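Local coordinates for hypothetical protein TTHB059 (Thermus thermophilus, PDB 2EHW) that is of unknown function but belongs to the DUF3209 family and folds as an all-helical chain with one long extended C-terminal helix, at residues H22-L25 with H26-E30; A69-P72 with E73-Y76; G79-L82 with A83-M87. All blocks are in the same frame, centred on the assembly; numbering follows the deposited sequence.

Interaction 1. Residues H22-L25 with H26-E30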
loop_
_atom_site.group_PDB
_atom_site.type_symbol
_atom_site.label_atom_id
_atom_site.label_comp_id
_atom_site.label_asym_id
_atom_site.label_seq_id
_atom_site.Cartn_x
_atom_site.Cartn_y
_atom_site.Cartn_z
ATOM N N HIS A 22 17.085 7.539 5.581
ATOM C CA HIS A 22 18.056 7.008 4.636
ATOM C C HIS A 22 17.669 5.635 4.104
ATOM O O HIS A 22 18.060 5.275 3.002
ATOM C CB HIS A 22 19.452 6.929 5.255
ATOM C CG HIS A 22 20.470 6.333 4.336
ATOM N ND1 HIS A 22 20.845 6.936 3.155
ATOM C CD2 HIS A 22 21.132 5.152 4.380
ATOM C CE1 HIS A 22 21.693 6.153 2.511
ATOM N NE2 HIS A 22 21.883 5.064 3.233
ATOM N N ASP A 23 16.915 4.869 4.883
ATOM C CA ASP A 23 16.483 3.539 4.452
ATOM C C ASP A 23 15.583 3.584 3.211
ATOM O O ASP A 23 15.509 2.615 2.456
ATOM C CB ASP A 23 15.730 2.819 5.577
ATOM C CG ASP A 23 16.659 2.220 6.625
ATOM O OD1 ASP A 23 17.743 1.730 6.250
ATOM O OD2 ASP A 23 16.296 2.220 7.820
ATOM N N LEU A 24 14.904 4.706 3.003
ATOM C CA LEU A 24 14.005 4.851 1.863
ATOM C C LEU A 24 14.560 5.805 0.815
ATOM O O LEU A 24 13.843 6.245 -0.079
ATOM C CB LEU A 24 12.643 5.359 2.341
ATOM C CG LEU A 24 11.908 4.480 3.353
ATOM C CD1 LEU A 24 10.680 5.212 3.874
ATOM C CD2 LEU A 24 11.526 3.156 2.695
ATOM N N LEU A 25 15.845 6.115 0.926
ATOM C CA LEU A 25 16.501 7.038 0.007
ATOM C C LEU A 25 16.319 6.750 -1.486
ATOM O O LEU A 25 15.740 7.553 -2.212
ATOM C CB LEU A 25 18.001 7.100 0.313
ATOM C CG LEU A 25 18.821 8.081 -0.526
ATOM C CD1 LEU A 25 18.453 9.519 -0.147
ATOM C CD2 LEU A 25 20.302 7.822 -0.298
ATOM N N HIS A 26 16.819 5.614 -1.951
ATOM C CA HIS A 26 16.728 5.307 -3.370
ATOM C C HIS A 26 15.317 5.125 -3.900
ATOM O O HIS A 26 15.077 5.264 -5.101
ATOM C CB HIS A 26 17.590 4.090 -3.691
ATOM C CG HIS A 26 19.040 4.302 -3.386
ATOM N ND1 HIS A 26 19.500 4.530 -2.106
ATOM C CD2 HIS A 26 20.122 4.389 -4.197
ATOM C CE1 HIS A 26 20.804 4.752 -2.143
ATOM N NE2 HIS A 26 21.205 4.673 -3.399
ATOM N N GLU A 27 14.376 4.825 -3.014
ATOM C CA GLU A 27 13.010 4.660 -3.468
ATOM C C GLU A 27 12.395 6.027 -3.709
ATOM O O GLU A 27 11.576 6.188 -4.608
ATOM C CB GLU A 27 12.178 3.867 -2.459
ATOM C CG GLU A 27 12.465 2.377 -2.463
ATOM C CD GLU A 27 13.569 1.995 -1.503
ATOM O OE1 GLU A 27 14.225 2.912 -0.961
ATOM O OE2 GLU A 27 13.780 0.781 -1.296
ATOM N N ARG A 28 12.795 7.016 -2.917
ATOM C CA ARG A 28 12.258 8.358 -3.100
ATOM C C ARG A 28 12.916 9.024 -4.306
ATOM O O ARG A 28 12.330 9.911 -4.929
ATOM C CB ARG A 28 12.475 9.224 -1.848
ATOM C CG ARG A 28 11.658 8.809 -0.621
ATOM C CD ARG A 28 11.782 9.852 0.485
ATOM N NE ARG A 28 11.306 9.376 1.786
ATOM C CZ ARG A 28 10.060 9.500 2.235
ATOM N NH1 ARG A 28 9.740 9.033 3.437
ATOM N NH2 ARG A 28 9.134 10.087 1.487
ATOM N N GLU A 29 14.128 8.589 -4.644
ATOM C CA GLU A 29 14.839 9.166 -5.779
ATOM C C GLU A 29 14.283 8.678 -7.108
ATOM O O GLU A 29 14.139 9.461 -8.047
ATOM C CB GLU A 29 16.337 8.852 -5.696
ATOM C CG GLU A 29 16.959 9.199 -4.361
ATOM C CD GLU A 29 18.432 9.533 -4.469
ATOM O OE1 GLU A 29 19.155 8.794 -5.173
ATOM O OE2 GLU A 29 18.860 10.530 -3.838
ATOM N N GLU A 30 13.974 7.385 -7.188
ATOM C CA GLU A 30 13.416 6.802 -8.408
ATOM C C GLU A 30 12.039 7.375 -8.697
ATOM O O GLU A 30 11.679 7.630 -9.844
ATOM C CB GLU A 30 13.271 5.285 -8.271
ATOM C CG GLU A 30 14.568 4.518 -8.204
ATOM C CD GLU A 30 14.368 3.035 -8.469
ATOM O OE1 GLU A 30 13.647 2.367 -7.695
ATOM O OE2 GLU A 30 14.927 2.536 -9.465
#

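Interaction 2. Residues A69-P72 with E73-Y76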
loop_
_atom_site.group_PDB
_atom_site.type_symbol
_atom_site.label_atom_id
_atom_site.label_comp_id
_atom_site.label_asym_id
_atom_site.label_seq_id
_atom_site.Cartn_x
_atom_site.Cartn_y
_atom_site.Cartn_z
ATOM N N ALA A 69 -1.684 -2.878 -21.291
ATOM C CA ALA A 69 -2.553 -3.101 -22.443
ATOM C C ALA A 69 -2.001 -2.367 -23.660
ATOM O O ALA A 69 -2.237 -2.766 -24.796
ATOM C CB ALA A 69 -3.972 -2.621 -22.140
ATOM N N GLN A 70 -1.257 -1.296 -23.410
ATOM C CA GLN A 70 -0.676 -0.491 -24.477
ATOM C C GLN A 70 0.586 -1.105 -25.081
ATOM O O GLN A 70 0.894 -0.849 -26.242
ATOM C CB GLN A 70 -0.340 0.904 -23.954
ATOM C CG GLN A 70 -1.541 1.756 -23.604
ATOM C CD GLN A 70 -1.166 2.967 -22.756
ATOM O OE1 GLN A 70 -1.977 3.875 -22.560
ATOM N NE2 GLN A 70 0.061 2.977 -22.236
ATOM N N GLU A 71 1.306 -1.909 -24.299
ATOM C CA GLU A 71 2.554 -2.528 -24.760
ATOM C C GLU A 71 2.558 -4.038 -24.485
ATOM O O GLU A 71 3.415 -4.546 -23.756
ATOM C CB GLU A 71 3.737 -1.860 -24.046
ATOM C CG GLU A 71 5.106 -2.049 -24.679
ATOM C CD GLU A 71 6.219 -1.431 -23.832
ATOM O OE1 GLU A 71 5.910 -0.605 -22.953
ATOM O OE2 GLU A 71 7.405 -1.763 -24.046
ATOM N N PRO A 72 1.610 -4.775 -25.095
ATOM C CA PRO A 72 1.409 -6.228 -24.982
ATOM C C PRO A 72 2.627 -7.105 -25.259
ATOM O O PRO A 72 2.642 -8.283 -24.906
ATOM C CB PRO A 72 0.288 -6.502 -25.984
ATOM C CG PRO A 72 -0.467 -5.191 -26.025
ATOM C CD PRO A 72 0.657 -4.198 -26.060
ATOM N N GLU A 73 3.639 -6.539 -25.905
ATOM C CA GLU A 73 4.846 -7.289 -26.229
ATOM C C GLU A 73 5.823 -7.369 -25.065
ATOM O O GLU A 73 6.605 -8.318 -24.968
ATOM C CB GLU A 73 5.545 -6.681 -27.459
ATOM C CG GLU A 73 5.492 -5.150 -27.571
ATOM C CD GLU A 73 4.079 -4.623 -27.770
ATOM O OE1 GLU A 73 3.336 -5.195 -28.599
ATOM O OE2 GLU A 73 3.712 -3.634 -27.101
ATOM N N GLU A 74 5.775 -6.375 -24.184
ATOM C CA GLU A 74 6.659 -6.359 -23.031
ATOM C C GLU A 74 5.979 -7.043 -21.856
ATOM O O GLU A 74 5.091 -6.474 -21.226
ATOM C CB GLU A 74 7.023 -4.929 -22.646
ATOM C CG GLU A 74 7.879 -4.867 -21.402
ATOM C CD GLU A 74 9.101 -5.754 -21.507
ATOM O OE1 GLU A 74 10.058 -5.372 -22.212
ATOM O OE2 GLU A 74 9.097 -6.845 -20.896
ATOM N N PRO A 75 6.377 -8.291 -21.559
ATOM C CA PRO A 75 5.795 -9.050 -20.450
ATOM C C PRO A 75 6.146 -8.503 -19.071
ATOM O O PRO A 75 5.575 -8.929 -18.064
ATOM C CB PRO A 75 6.328 -10.463 -20.679
ATOM C CG PRO A 75 7.639 -10.230 -21.379
ATOM C CD PRO A 75 7.287 -9.133 -22.354
ATOM N N TYR A 76 7.073 -7.552 -19.031
ATOM C CA TYR A 76 7.483 -6.938 -17.776
ATOM C C TYR A 76 6.294 -6.269 -17.094
ATOM O O TYR A 76 6.103 -6.415 -15.894
ATOM C CB TYR A 76 8.584 -5.892 -18.014
ATOM C CG TYR A 76 8.890 -5.065 -16.790
ATOM C CD1 TYR A 76 9.614 -5.600 -15.725
ATOM C CD2 TYR A 76 8.414 -3.756 -16.672
ATOM C CE1 TYR A 76 9.858 -4.856 -14.569
ATOM C CE2 TYR A 76 8.653 -3.003 -15.522
ATOM C CZ TYR A 76 9.373 -3.559 -14.474
ATOM O OH TYR A 76 9.599 -2.819 -13.327
#

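Interaction 3. Residues G79-L82 with A83-M87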
loop_
_atom_site.group_PDB
_atom_site.type_symbol
_atom_site.label_atom_id
_atom_site.label_comp_id
_atom_site.label_asym_id
_atom_site.label_seq_id
_atom_site.Cartn_x
_atom_site.Cartn_y
_atom_site.Cartn_z
ATOM N N GLY A 79 4.175 -8.650 -15.568
ATOM C CA GLY A 79 4.836 -9.225 -14.418
ATOM C C GLY A 79 4.716 -8.252 -13.256
ATOM O O GLY A 79 4.593 -8.657 -12.100
ATOM N N LEU A 80 4.744 -6.957 -13.558
ATOM C CA LEU A 80 4.626 -5.947 -12.510
ATOM C C LEU A 80 3.194 -5.982 -11.968
ATOM O O LEU A 80 2.974 -5.902 -10.762
ATOM C CB LEU A 80 4.989 -4.558 -13.068
ATOM C CG LEU A 80 5.043 -3.332 -12.139
ATOM C CD1 LEU A 80 5.788 -3.658 -10.853
ATOM C CD2 LEU A 80 5.726 -2.181 -12.870
ATOM N N LEU A 81 2.225 -6.140 -12.861
ATOM C CA LEU A 81 0.823 -6.204 -12.454
ATOM C C LEU A 81 0.584 -7.329 -11.448
ATOM O O LEU A 81 0.001 -7.119 -10.393
ATOM C CB LEU A 81 -0.077 -6.404 -13.678
ATOM C CG LEU A 81 -0.614 -5.116 -14.307
ATOM C CD1 LEU A 81 -1.358 -5.418 -15.608
ATOM C CD2 LEU A 81 -1.553 -4.439 -13.306
ATOM N N LEU A 82 1.053 -8.522 -11.786
ATOM C CA LEU A 82 0.908 -9.697 -10.944
ATOM C C LEU A 82 1.579 -9.464 -9.582
ATOM O O LEU A 82 1.067 -9.871 -8.543
ATOM C CB LEU A 82 1.544 -10.889 -11.658
ATOM C CG LEU A 82 1.220 -12.315 -11.228
ATOM C CD1 LEU A 82 -0.279 -12.540 -11.325
ATOM C CD2 LEU A 82 1.969 -13.301 -12.139
ATOM N N ALA A 83 2.724 -8.793 -9.598
ATOM C CA ALA A 83 3.458 -8.502 -8.377
ATOM C C ALA A 83 2.755 -7.450 -7.512
ATOM O O ALA A 83 2.698 -7.578 -6.287
ATOM C CB ALA A 83 4.866 -8.032 -8.721
ATOM N N VAL A 84 2.239 -6.399 -8.133
ATOM C CA VAL A 84 1.562 -5.367 -7.360
ATOM C C VAL A 84 0.277 -5.930 -6.756
ATOM O O VAL A 84 -0.067 -5.632 -5.611
ATOM C CB VAL A 84 1.253 -4.130 -8.226
ATOM C CG1 VAL A 84 0.504 -3.072 -7.400
ATOM C CG2 VAL A 84 2.560 -3.541 -8.760
ATOM N N GLU A 85 -0.412 -6.766 -7.525
ATOM C CA GLU A 85 -1.655 -7.381 -7.072
ATOM C C GLU A 85 -1.444 -8.362 -5.927
ATOM O O GLU A 85 -2.292 -8.492 -5.051
ATOM C CB GLU A 85 -2.340 -8.098 -8.231
ATOM C CG GLU A 85 -3.195 -7.206 -9.103
ATOM C CD GLU A 85 -3.430 -7.811 -10.470
ATOM O OE1 GLU A 85 -3.458 -9.054 -10.579
ATOM O OE2 GLU A 85 -3.594 -7.045 -11.438
ATOM N N ALA A 86 -0.319 -9.068 -5.943
ATOM C CA ALA A 86 -0.019 -10.017 -4.878
ATOM C C ALA A 86 0.142 -9.212 -3.600
ATOM O O ALA A 86 -0.358 -9.594 -2.544
ATOM C CB ALA A 86 1.277 -10.781 -5.188
HETATM N N MSE A 87 0.848 -8.095 -3.712
HETATM C CA MSE A 87 1.089 -7.219 -2.576
HETATM C C MSE A 87 -0.209 -6.570 -2.103
HETATM O O MSE A 87 -0.402 -6.351 -0.910
HETATM C CB MSE A 87 2.123 -6.145 -2.943
HETATM C CG MSE A 87 3.516 -6.703 -3.251
HETATM SE SE MSE A 87 4.244 -7.870 -1.846
HETATM C CE MSE A 87 3.628 -9.572 -2.553
#

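Interaction 1. Residues H22-L25 with H26-E30
The carbonyl oxygen of L24 is gripped by two backbone amides of the next turn. R28 N donates the sounder bond, 3.1 Å to L24 O; E27 N adds a weak bond at 3.3 Å to the same L24 O with a poorly aligned hydrogen (127°). The neighbouring acceptor repeats the pattern one residue on, since L25 O takes E29 N at 3.1 Å and, weakly, R28 N. The R28 amide is therefore shared between two consecutive carbonyls. This is the first turn of helix 25-31, with L24 at its N-cap, entered from the 3-10 residues H22 and D23. Side chains then close back over the same carbonyls. E29 lays its CG 3.0 Å from L25 O, a tight approach, and its chain runs on so that OE2 ends beside CD1 of L25, the two side chains crossing at a slant. E27 folds instead: its bend at CG-CB (chi2 90°) turns OE1 back to sit 3.4 Å from L24 CA, alongside the backbone. The acidic group of E27 thus lies in the opening turn of the helix, where its dipole would probably favour negative charge. E27 OE2 also makes a long, weak ion pair with R10 of helix 4-16. R28 leaves the turn with CG anti to its carbonyl carbon (chi1 -69°) and runs extended from CG to NE, so that NH1 comes to 4.0 Å from L24 CD1, obliquely to the guanidinium; NH1 is fixed by a salt bridge to E15. L25 CD2 lies 3.6 Å from H26 CE1, oblique to the imidazole.

Interaction 2. Residues A69-P72 with E73-Y76
E71 and E74 are the ends of a type I beta turn that links helix 50-70 to helix 75-115, the bend of a helical hairpin. Hydrogen bonding closes it: E74 N donates to E71 O at 3.0 Å with a fairly straight hydrogen (152°), although the donor stands above the carbonyl plane, 41° out of it. P72 and E73 fill the two central positions, and E71 is the first residue to leave helical geometry after helix 50-70.

Van der Waals contacts run beside that bond. E71 stretches out with CG opposite the backbone N (chi1 -162°), bringing OE2 to 3.5 Å from CB of E74; the two side chains lie side by side and point the same way, but their carboxylates are turned almost perpendicular. E73 bends at chi2 and lies alongside the ring of P72, its OE1 3.8 Å from P72 CD. The closer approach of its other oxygen to the E71 backbone is doubtful in the model.

Charge shapes the rest. The carboxylates of E71 and E74 are neighbours without contact, E71 OE2 lying 4.8 Å from E74 OE1, and any repulsion between them is probably eased by R67, which makes a salt bridge to E71 OE1; W77 NE1 binds that same oxygen. An alanine in place of E71 removes the carboxylate and would probably leave R67 and W77 without their shared acceptor, with E74 CB losing its neighbour.

Beyond the turn E74 is the N-cap of helix 75-115: its OE2 accepts Y76 N at 2.8 Å, through the lone pair facing away from OE1.

Interaction 3. Residues G79-L82 with A83-M87
E85 turns back on L81, one turn earlier, and nearly the whole chain lies over its carbonyl oxygen. CB of E85 is 3.3 Å from L81 O, and CG sits at a similar distance from it because it stands anti to the carbonyl carbon of E85 (chi1 -84°). The carboxylate carbon CD follows at 3.5 Å from L81 O, and at the tip OE2 reaches L81 CD2 at 3.8 Å, the two side chains passing at a slant. OE1 comes to 4.0 Å from L81 O. The backbone keeps the alpha-helical i to i+4 bonding, E85 N giving 2.9 Å to L81 O. These residues belong to helix 75-115, and a coiled coil is predicted to begin at V84. The inner side of the helix carries L80 and V84, whose CD1 and CG2 meet at 3.8 Å while V84 N bonds L80 O at 2.8 Å. V84 CG2 also comes close to L80 O. L80, L81 and V84 are buried, V84 packing on L57 and L61, L80 on L64 and L81 on A68 of helix 50-70; E5 of helix 4-16 touches L80 and V84. L82 and A86 lie on the outer side, A86 CB 3.5 Å from L82 O.

The three contacts follow one another along the chain as examples of a helix start, a turn between helices and a run of helix. Interaction 2 leads straight into interaction 3: only two residues separate them in the sequence, their centres are about 14 Å apart, and both use helix 75-115, the first at its opening and the second further along. Interaction 1 stands apart on helix 25-31, its centre about 27 Å from that of interaction 2 and about 21 Å from that of interaction 3; nearest atoms are about 8 and 10 Å away, with no touch. Helix 4-16 joins the separate parts, since side chains of interactions 1 and 3 both pack on it.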